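Local atomic coordinates of heavy metal cation tricomponent efflux pump ZneA(CzcA-like) (Cupriavidus metallidurans, PDB entry 4K0J), a protein that probably exports zinc ions across the inner membrane in exchange for protons, as the pump of a tripartite heavy-metal efflux system of the RND family. Residues C[548-556]-C[627-635]; C[704-715]-C[787-798]. All coordinates share one frame; numbering follows the deposited sequence.

Contact 1 of 2, residues C[548-556]-C[627-635]; sequences PYLDEGSIW and KQQLIEAMA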
# COMPACT_ATOMS: atom_id res chain seq x y z
N PRO C 548 -31.61 17.63 7.59
CA PRO C 548 -32.10 18.97 7.23
C PRO C 548 -31.34 19.57 6.05
O PRO C 548 -30.33 19.00 5.62
CB PRO C 548 -31.85 19.79 8.51
CG PRO C 548 -30.88 19.00 9.31
CD PRO C 548 -31.15 17.57 8.98
N TYR C 549 -31.83 20.70 5.55
CA TYR C 549 -31.32 21.31 4.32
C TYR C 549 -29.80 21.48 4.26
O TYR C 549 -29.21 21.37 3.18
CB TYR C 549 -32.01 22.66 4.08
CG TYR C 549 -31.43 23.47 2.95
CD1 TYR C 549 -31.69 23.15 1.63
CD2 TYR C 549 -30.62 24.57 3.21
CE1 TYR C 549 -31.16 23.89 0.59
CE2 TYR C 549 -30.10 25.33 2.18
CZ TYR C 549 -30.37 24.98 0.88
OH TYR C 549 -29.83 25.74 -0.13
N LEU C 550 -29.18 21.74 5.41
CA LEU C 550 -27.74 21.97 5.49
C LEU C 550 -27.31 23.13 4.58
O LEU C 550 -26.82 22.91 3.47
CB LEU C 550 -26.94 20.71 5.16
CG LEU C 550 -26.11 20.11 6.30
CD1 LEU C 550 -26.97 19.25 7.22
CD2 LEU C 550 -24.93 19.31 5.76
N ASP C 551 -27.49 24.35 5.08
CA ASP C 551 -27.28 25.55 4.28
C ASP C 551 -25.80 25.85 4.01
O ASP C 551 -25.01 26.04 4.93
CB ASP C 551 -27.93 26.75 4.96
CG ASP C 551 -28.29 27.86 3.99
OD1 ASP C 551 -27.76 27.87 2.86
OD2 ASP C 551 -29.11 28.73 4.35
N GLU C 552 -25.44 25.87 2.73
CA GLU C 552 -24.11 26.29 2.32
C GLU C 552 -24.17 27.78 1.97
O GLU C 552 -25.20 28.43 2.14
CB GLU C 552 -23.63 25.46 1.13
CG GLU C 552 -23.83 23.95 1.31
CD GLU C 552 -23.39 23.14 0.09
OE1 GLU C 552 -22.98 23.73 -0.93
OE2 GLU C 552 -23.47 21.90 0.17
N GLY C 553 -23.06 28.33 1.49
CA GLY C 553 -23.02 29.74 1.17
C GLY C 553 -23.86 30.16 -0.02
O GLY C 553 -24.22 31.33 -0.16
N SER C 554 -24.20 29.20 -0.88
CA SER C 554 -24.79 29.52 -2.18
C SER C 554 -25.87 28.55 -2.63
O SER C 554 -26.40 27.78 -1.83
CB SER C 554 -23.68 29.58 -3.24
OG SER C 554 -22.81 28.48 -3.13
N ILE C 555 -26.20 28.61 -3.92
CA ILE C 555 -27.20 27.73 -4.52
C ILE C 555 -26.73 27.24 -5.90
O ILE C 555 -26.33 28.04 -6.73
CB ILE C 555 -28.55 28.45 -4.71
CG1 ILE C 555 -29.16 28.82 -3.36
CG2 ILE C 555 -29.52 27.59 -5.50
CD1 ILE C 555 -30.50 29.49 -3.48
N TRP C 556 -26.80 25.93 -6.13
CA TRP C 556 -26.39 25.36 -7.42
C TRP C 556 -27.59 24.96 -8.30
O TRP C 556 -28.61 24.50 -7.79
CB TRP C 556 -25.49 24.15 -7.22
CG TRP C 556 -24.80 23.70 -8.46
CD1 TRP C 556 -25.23 22.75 -9.34
CD2 TRP C 556 -23.54 24.17 -8.95
NE1 TRP C 556 -24.32 22.60 -10.36
CE2 TRP C 556 -23.27 23.46 -10.14
CE3 TRP C 556 -22.61 25.11 -8.51
CZ2 TRP C 556 -22.12 23.67 -10.89
CZ3 TRP C 556 -21.46 25.32 -9.25
CH2 TRP C 556 -21.23 24.60 -10.43
N LYS C 627 -34.79 32.29 2.78
CA LYS C 627 -33.98 31.65 1.75
C LYS C 627 -34.78 30.66 0.91
O LYS C 627 -34.64 30.63 -0.31
CB LYS C 627 -32.75 30.96 2.35
CG LYS C 627 -31.97 30.15 1.33
CD LYS C 627 -30.56 29.88 1.78
CE LYS C 627 -29.71 29.29 0.66
NZ LYS C 627 -30.23 27.97 0.20
N GLN C 628 -35.60 29.85 1.57
CA GLN C 628 -36.45 28.89 0.87
C GLN C 628 -37.45 29.64 0.00
O GLN C 628 -37.77 29.21 -1.11
CB GLN C 628 -37.19 27.99 1.87
CG GLN C 628 -36.27 27.13 2.72
CD GLN C 628 -35.49 26.12 1.91
OE1 GLN C 628 -35.84 25.82 0.77
NE2 GLN C 628 -34.43 25.58 2.50
N GLN C 629 -37.94 30.77 0.52
CA GLN C 629 -38.86 31.62 -0.21
C GLN C 629 -38.15 32.32 -1.37
O GLN C 629 -38.75 32.63 -2.39
CB GLN C 629 -39.51 32.65 0.72
CG GLN C 629 -40.51 33.56 0.03
CD GLN C 629 -41.53 32.80 -0.80
OE1 GLN C 629 -42.06 31.77 -0.38
NE2 GLN C 629 -41.81 33.31 -2.00
N LEU C 630 -36.85 32.55 -1.20
CA LEU C 630 -36.04 33.07 -2.29
C LEU C 630 -35.93 32.01 -3.36
O LEU C 630 -35.97 32.31 -4.55
CB LEU C 630 -34.65 33.43 -1.78
CG LEU C 630 -33.67 33.93 -2.84
CD1 LEU C 630 -34.18 35.20 -3.50
CD2 LEU C 630 -32.28 34.14 -2.23
N ILE C 631 -35.81 30.75 -2.93
CA ILE C 631 -35.70 29.62 -3.84
C ILE C 631 -36.99 29.45 -4.64
O ILE C 631 -36.95 29.20 -5.84
CB ILE C 631 -35.33 28.32 -3.09
CG1 ILE C 631 -33.84 28.31 -2.76
CG2 ILE C 631 -35.68 27.09 -3.91
CD1 ILE C 631 -33.34 26.98 -2.20
N GLU C 632 -38.13 29.59 -3.98
CA GLU C 632 -39.41 29.47 -4.68
C GLU C 632 -39.73 30.69 -5.54
O GLU C 632 -40.43 30.57 -6.55
CB GLU C 632 -40.54 29.18 -3.70
CG GLU C 632 -41.09 27.76 -3.81
CD GLU C 632 -40.06 26.71 -3.44
OE1 GLU C 632 -40.22 25.55 -3.89
OE2 GLU C 632 -39.10 27.02 -2.71
N ALA C 633 -39.22 31.85 -5.15
CA ALA C 633 -39.34 33.03 -5.99
C ALA C 633 -38.52 32.81 -7.25
O ALA C 633 -38.93 33.17 -8.35
CB ALA C 633 -38.87 34.27 -5.25
N MET C 634 -37.36 32.19 -7.07
CA MET C 634 -36.47 31.85 -8.17
C MET C 634 -37.09 30.81 -9.10
O MET C 634 -36.99 30.92 -10.31
CB MET C 634 -35.14 31.32 -7.64
CG MET C 634 -34.12 32.38 -7.29
SD MET C 634 -32.54 31.66 -6.79
CE MET C 634 -31.54 33.13 -6.59
N ALA C 635 -37.73 29.80 -8.52
CA ALA C 635 -38.34 28.72 -9.28
C ALA C 635 -39.52 29.25 -10.08
O ALA C 635 -39.68 28.95 -11.27
CB ALA C 635 -38.79 27.59 -8.36

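Contact 2 of 2, residues C[704-715]-C[787-798]; sequences EPPLPQVRIDVD and VAHIRLAEGETT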
# COMPACT_ATOMS: atom_id res chain seq x y z
N GLU C 704 -30.97 13.25 -22.24
CA GLU C 704 -31.51 14.14 -23.25
C GLU C 704 -32.00 13.33 -24.44
O GLU C 704 -31.47 12.25 -24.72
CB GLU C 704 -30.45 15.17 -23.67
CG GLU C 704 -29.03 14.61 -23.82
CD GLU C 704 -28.31 14.39 -22.49
OE1 GLU C 704 -27.10 14.07 -22.51
OE2 GLU C 704 -28.96 14.53 -21.44
N PRO C 705 -33.04 13.83 -25.13
CA PRO C 705 -33.65 13.12 -26.27
C PRO C 705 -32.65 12.83 -27.38
O PRO C 705 -31.59 13.45 -27.42
CB PRO C 705 -34.69 14.12 -26.77
CG PRO C 705 -35.02 14.94 -25.59
CD PRO C 705 -33.75 15.08 -24.84
N PRO C 706 -32.99 11.89 -28.27
CA PRO C 706 -32.16 11.70 -29.47
C PRO C 706 -32.14 12.97 -30.32
O PRO C 706 -33.09 13.75 -30.30
CB PRO C 706 -32.86 10.56 -30.20
CG PRO C 706 -33.59 9.82 -29.15
CD PRO C 706 -34.04 10.86 -28.17
N LEU C 707 -31.05 13.19 -31.04
CA LEU C 707 -30.88 14.39 -31.82
C LEU C 707 -30.60 14.07 -33.28
O LEU C 707 -30.10 12.99 -33.61
CB LEU C 707 -29.72 15.21 -31.26
CG LEU C 707 -29.94 15.75 -29.86
CD1 LEU C 707 -28.78 16.64 -29.47
CD2 LEU C 707 -31.25 16.50 -29.81
N PRO C 708 -30.93 15.02 -34.17
CA PRO C 708 -30.56 14.79 -35.56
C PRO C 708 -29.04 14.84 -35.68
O PRO C 708 -28.38 15.56 -34.94
CB PRO C 708 -31.18 15.97 -36.28
CG PRO C 708 -31.21 17.05 -35.26
CD PRO C 708 -31.52 16.35 -33.97
N GLN C 709 -28.51 14.04 -36.60
CA GLN C 709 -27.10 14.07 -36.94
C GLN C 709 -27.05 13.96 -38.44
O GLN C 709 -27.71 13.10 -39.02
CB GLN C 709 -26.38 12.88 -36.33
CG GLN C 709 -26.61 12.70 -34.84
CD GLN C 709 -26.27 11.30 -34.37
OE1 GLN C 709 -26.19 10.37 -35.17
NE2 GLN C 709 -26.08 11.15 -33.06
N VAL C 710 -26.31 14.83 -39.10
CA VAL C 710 -26.05 14.64 -40.51
C VAL C 710 -25.05 13.49 -40.62
O VAL C 710 -23.89 13.62 -40.23
CB VAL C 710 -25.59 15.93 -41.21
CG1 VAL C 710 -24.72 16.76 -40.27
CG2 VAL C 710 -24.85 15.61 -42.50
N ARG C 711 -25.54 12.34 -41.08
CA ARG C 711 -24.80 11.09 -41.06
C ARG C 711 -24.33 10.68 -42.44
O ARG C 711 -25.12 10.63 -43.39
CB ARG C 711 -25.70 10.00 -40.48
CG ARG C 711 -25.20 8.59 -40.67
CD ARG C 711 -26.10 7.62 -39.95
NE ARG C 711 -25.56 6.26 -39.94
CZ ARG C 711 -26.03 5.28 -39.17
NH1 ARG C 711 -27.04 5.51 -38.35
NH2 ARG C 711 -25.48 4.07 -39.23
N ILE C 712 -23.04 10.38 -42.55
CA ILE C 712 -22.46 9.96 -43.82
C ILE C 712 -22.06 8.50 -43.80
O ILE C 712 -21.02 8.15 -43.28
CB ILE C 712 -21.24 10.82 -44.20
CG1 ILE C 712 -21.61 12.30 -44.15
CG2 ILE C 712 -20.73 10.41 -45.57
CD1 ILE C 712 -20.45 13.21 -43.89
N ASP C 713 -22.90 7.64 -44.37
CA ASP C 713 -22.54 6.24 -44.52
C ASP C 713 -21.81 6.12 -45.84
O ASP C 713 -21.96 6.98 -46.71
CB ASP C 713 -23.79 5.35 -44.49
CG ASP C 713 -24.53 5.43 -43.17
OD1 ASP C 713 -25.60 6.09 -43.11
OD2 ASP C 713 -24.05 4.84 -42.18
N VAL C 714 -21.00 5.09 -46.00
CA VAL C 714 -20.29 4.91 -47.27
C VAL C 714 -20.87 3.77 -48.08
O VAL C 714 -21.18 2.70 -47.55
CB VAL C 714 -18.78 4.68 -47.07
CG1 VAL C 714 -18.09 5.96 -46.64
CG2 VAL C 714 -18.54 3.57 -46.05
N ASP C 715 -21.03 4.02 -49.38
CA ASP C 715 -21.53 3.02 -50.32
C ASP C 715 -20.37 2.14 -50.75
O ASP C 715 -19.44 2.59 -51.43
CB ASP C 715 -22.19 3.70 -51.52
CG ASP C 715 -22.94 2.73 -52.43
OD1 ASP C 715 -22.40 1.64 -52.73
OD2 ASP C 715 -24.06 3.08 -52.87
N VAL C 787 -20.59 8.25 -53.76
CA VAL C 787 -20.24 6.99 -53.13
C VAL C 787 -20.62 6.93 -51.65
O VAL C 787 -20.22 6.00 -50.94
CB VAL C 787 -18.72 6.71 -53.23
CG1 VAL C 787 -18.34 6.22 -54.62
CG2 VAL C 787 -17.92 7.95 -52.84
N ALA C 788 -21.37 7.91 -51.18
CA ALA C 788 -21.68 7.99 -49.76
C ALA C 788 -23.05 8.59 -49.51
O ALA C 788 -23.40 9.63 -50.07
CB ALA C 788 -20.64 8.81 -49.04
N HIS C 789 -23.84 7.92 -48.68
CA HIS C 789 -25.14 8.43 -48.29
C HIS C 789 -25.00 9.48 -47.20
O HIS C 789 -24.85 9.15 -46.01
CB HIS C 789 -26.04 7.29 -47.81
CG HIS C 789 -27.49 7.64 -47.81
ND1 HIS C 789 -27.96 8.91 -48.10
CD2 HIS C 789 -28.59 6.88 -47.58
CE1 HIS C 789 -29.28 8.92 -48.03
NE2 HIS C 789 -29.69 7.70 -47.72
N ILE C 790 -25.03 10.75 -47.62
CA ILE C 790 -25.07 11.89 -46.71
C ILE C 790 -26.52 12.23 -46.44
O ILE C 790 -27.23 12.73 -47.31
CB ILE C 790 -24.38 13.13 -47.32
CG1 ILE C 790 -22.87 12.92 -47.45
CG2 ILE C 790 -24.63 14.36 -46.47
CD1 ILE C 790 -22.42 12.41 -48.79
N ARG C 791 -26.98 11.96 -45.22
CA ARG C 791 -28.37 12.21 -44.90
C ARG C 791 -28.52 12.80 -43.52
O ARG C 791 -27.56 13.21 -42.91
CB ARG C 791 -29.19 10.93 -44.99
CG ARG C 791 -28.66 9.80 -44.15
CD ARG C 791 -29.77 8.82 -43.82
NE ARG C 791 -30.62 9.32 -42.74
CZ ARG C 791 -31.91 9.03 -42.60
NH1 ARG C 791 -32.52 8.25 -43.48
NH2 ARG C 791 -32.59 9.54 -41.58
N LEU C 792 -29.76 12.83 -43.05
CA LEU C 792 -30.07 13.35 -41.73
C LEU C 792 -30.78 12.27 -40.95
O LEU C 792 -31.91 11.92 -41.25
CB LEU C 792 -30.95 14.59 -41.85
CG LEU C 792 -30.44 15.85 -41.17
CD1 LEU C 792 -30.04 15.54 -39.74
CD2 LEU C 792 -29.29 16.45 -41.94
N ALA C 793 -30.09 11.73 -39.95
CA ALA C 793 -30.64 10.63 -39.18
C ALA C 793 -30.57 10.90 -37.68
O ALA C 793 -29.58 11.43 -37.19
CB ALA C 793 -29.92 9.35 -39.51
N GLU C 794 -31.62 10.52 -36.97
CA GLU C 794 -31.71 10.73 -35.54
C GLU C 794 -30.91 9.67 -34.79
O GLU C 794 -31.05 8.48 -35.07
CB GLU C 794 -33.18 10.73 -35.10
CG GLU C 794 -33.41 10.66 -33.61
CD GLU C 794 -34.78 11.19 -33.23
OE1 GLU C 794 -35.41 10.61 -32.31
OE2 GLU C 794 -35.24 12.18 -33.84
N GLY C 795 -30.05 10.10 -33.87
CA GLY C 795 -29.26 9.19 -33.07
C GLY C 795 -29.34 9.53 -31.60
O GLY C 795 -29.80 10.60 -31.25
N GLU C 796 -28.90 8.63 -30.73
CA GLU C 796 -28.97 8.90 -29.30
C GLU C 796 -27.88 9.86 -28.85
O GLU C 796 -26.77 9.83 -29.36
CB GLU C 796 -28.92 7.60 -28.49
CG GLU C 796 -29.30 7.77 -27.03
CD GLU C 796 -30.76 8.17 -26.84
OE1 GLU C 796 -31.01 9.18 -26.15
OE2 GLU C 796 -31.65 7.47 -27.39
N THR C 797 -28.20 10.73 -27.89
CA THR C 797 -27.27 11.74 -27.42
C THR C 797 -26.39 11.20 -26.31
O THR C 797 -25.19 11.52 -26.24
CB THR C 797 -28.00 12.99 -26.90
OG1 THR C 797 -28.90 13.48 -27.90
CG2 THR C 797 -27.02 14.08 -26.56
N THR C 798 -26.99 10.39 -25.44
CA THR C 798 -26.33 9.88 -24.25
C THR C 798 -26.87 8.51 -23.86
O THR C 798 -28.08 8.31 -23.77
CB THR C 798 -26.53 10.85 -23.07
OG1 THR C 798 -25.53 11.88 -23.13
CG2 THR C 798 -26.41 10.13 -21.75

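Contact 1 of 2, residues C[548-556]-C[627-635]
The carboxylate of Asp551 has two partners: Lys627 makes a long salt bridge to it, Asp551 OD1 to Lys627 NZ 3.6 Å, and Tyr618 OH gives a weak hydrogen bond to OD2. The place of the ammonium group is less sure than the rest, because the model sets it too near a neighbouring side chain. This is the ferredoxin-like, beta-alpha-beta-beta-alpha-beta fold of a porter subdomain, probably the one called PC1 in RND relatives. Helix 627-638 lies over the antiparallel sheet that contains strand 554-560, and the short segments 627-635 and 554-556 run at 37° to each other with their axes 11.3 Å apart.

Lys627 comes off the first turn of the helix and runs nearly straight until a turn at its last torsion (chi4 -63°). Its methylenes pass alongside the Asp551 carboxylate, which arrives from the opposite direction, with Lys627 CD 3.8 Å from Asp551 CG. One residue further on, Gln628 folds back at chi2 (-65°) and brings its amide NE2 over the Tyr549 ring. Gln628 NE2 sits over one face, offset toward the rim and 3.7 Å from Tyr549 CG, while amide and ring stand almost perpendicular. Asp551 CG lies in the ring plane at the edge of the same tyrosine.

Farther along the helix the contact becomes apolar. Ile555, held in the sheet by backbone bonds to Val613, points toward the helix. Phe648 of the neighbouring strand 645-649 packs against Ile631 and Met634, which adds to the hydrophobic layer between helix and sheet. Ile555 CD1 reaches Ile631 CG1 at 3.6 Å, and Met634 SD stands farther off, 4.5 Å from Ile555 CD1.

Contact 2 of 2, residues C[704-715]-C[787-798]
Thr797 OG1 donates to the carbonyl of Pro705, 2.7 Å from Pro705 O, and the next hydroxyl, Thr798 OG1, donates to Glu704 OE1 at 2.8 Å, reaching it from above the carboxylate plane. In Glu704, chi1 (41°) places CG against Thr797 CG2, and the bend at chi2 (-78°) turns the carboxylate to Thr798. Beyond this end the main chains take over. Leu707, Gln709 and Arg711 exchange N-H and C=O with Gly795, Ala793 and Arg791 respectively, as in the bond from Gly795 N to Leu707 O, 2.9 Å. Asp713 pairs with His789 the same way, though the return bond from His789 N is weak.

This is a twisted antiparallel strand pair, probably of the docking subdomain of an RND pump. The outer edge of 709-713 is taken by a strand of a second subunit, which pairs with it in parallel and carries the sheet over the interface.

Ile712 CG1 lies beside Ile790 CG1, 3.6 Å away, on the face where Val710 meets Leu792; Pro766 covers part of it. On the face of Arg711 and Asp713, Arg711 NE bonds Asp713 OD2 at 3.1 Å, on the syn side. Glu796 OE2, by Pro706, forms a salt bridge with Arg680. At the far end Asp715 N donates to Val787 O, while Asp715 OD1 N-caps helix 716-720 through Ala718 N.

In the fold
Contact 1 closes before contact 2 opens along the chain, and the two do not touch: their centres are 42 Å apart and their nearest atoms about 14 Å. The centre of contact 1 lies about 15 Å from the centre of the chain, that of contact 2 about 40 Å. The strands of contact 2 belong to an insertion between the second and third strands of another ferredoxin-like sheet (667-672, 699-701, 807-812, 843-847), probably porter subdomain PC2. Contact 1 thus packs helix and loop against the sheet of what is probably one porter subdomain, with no other subunit touching it, whereas contact 2 lies at the interface, its edge strand pairing with a second subunit.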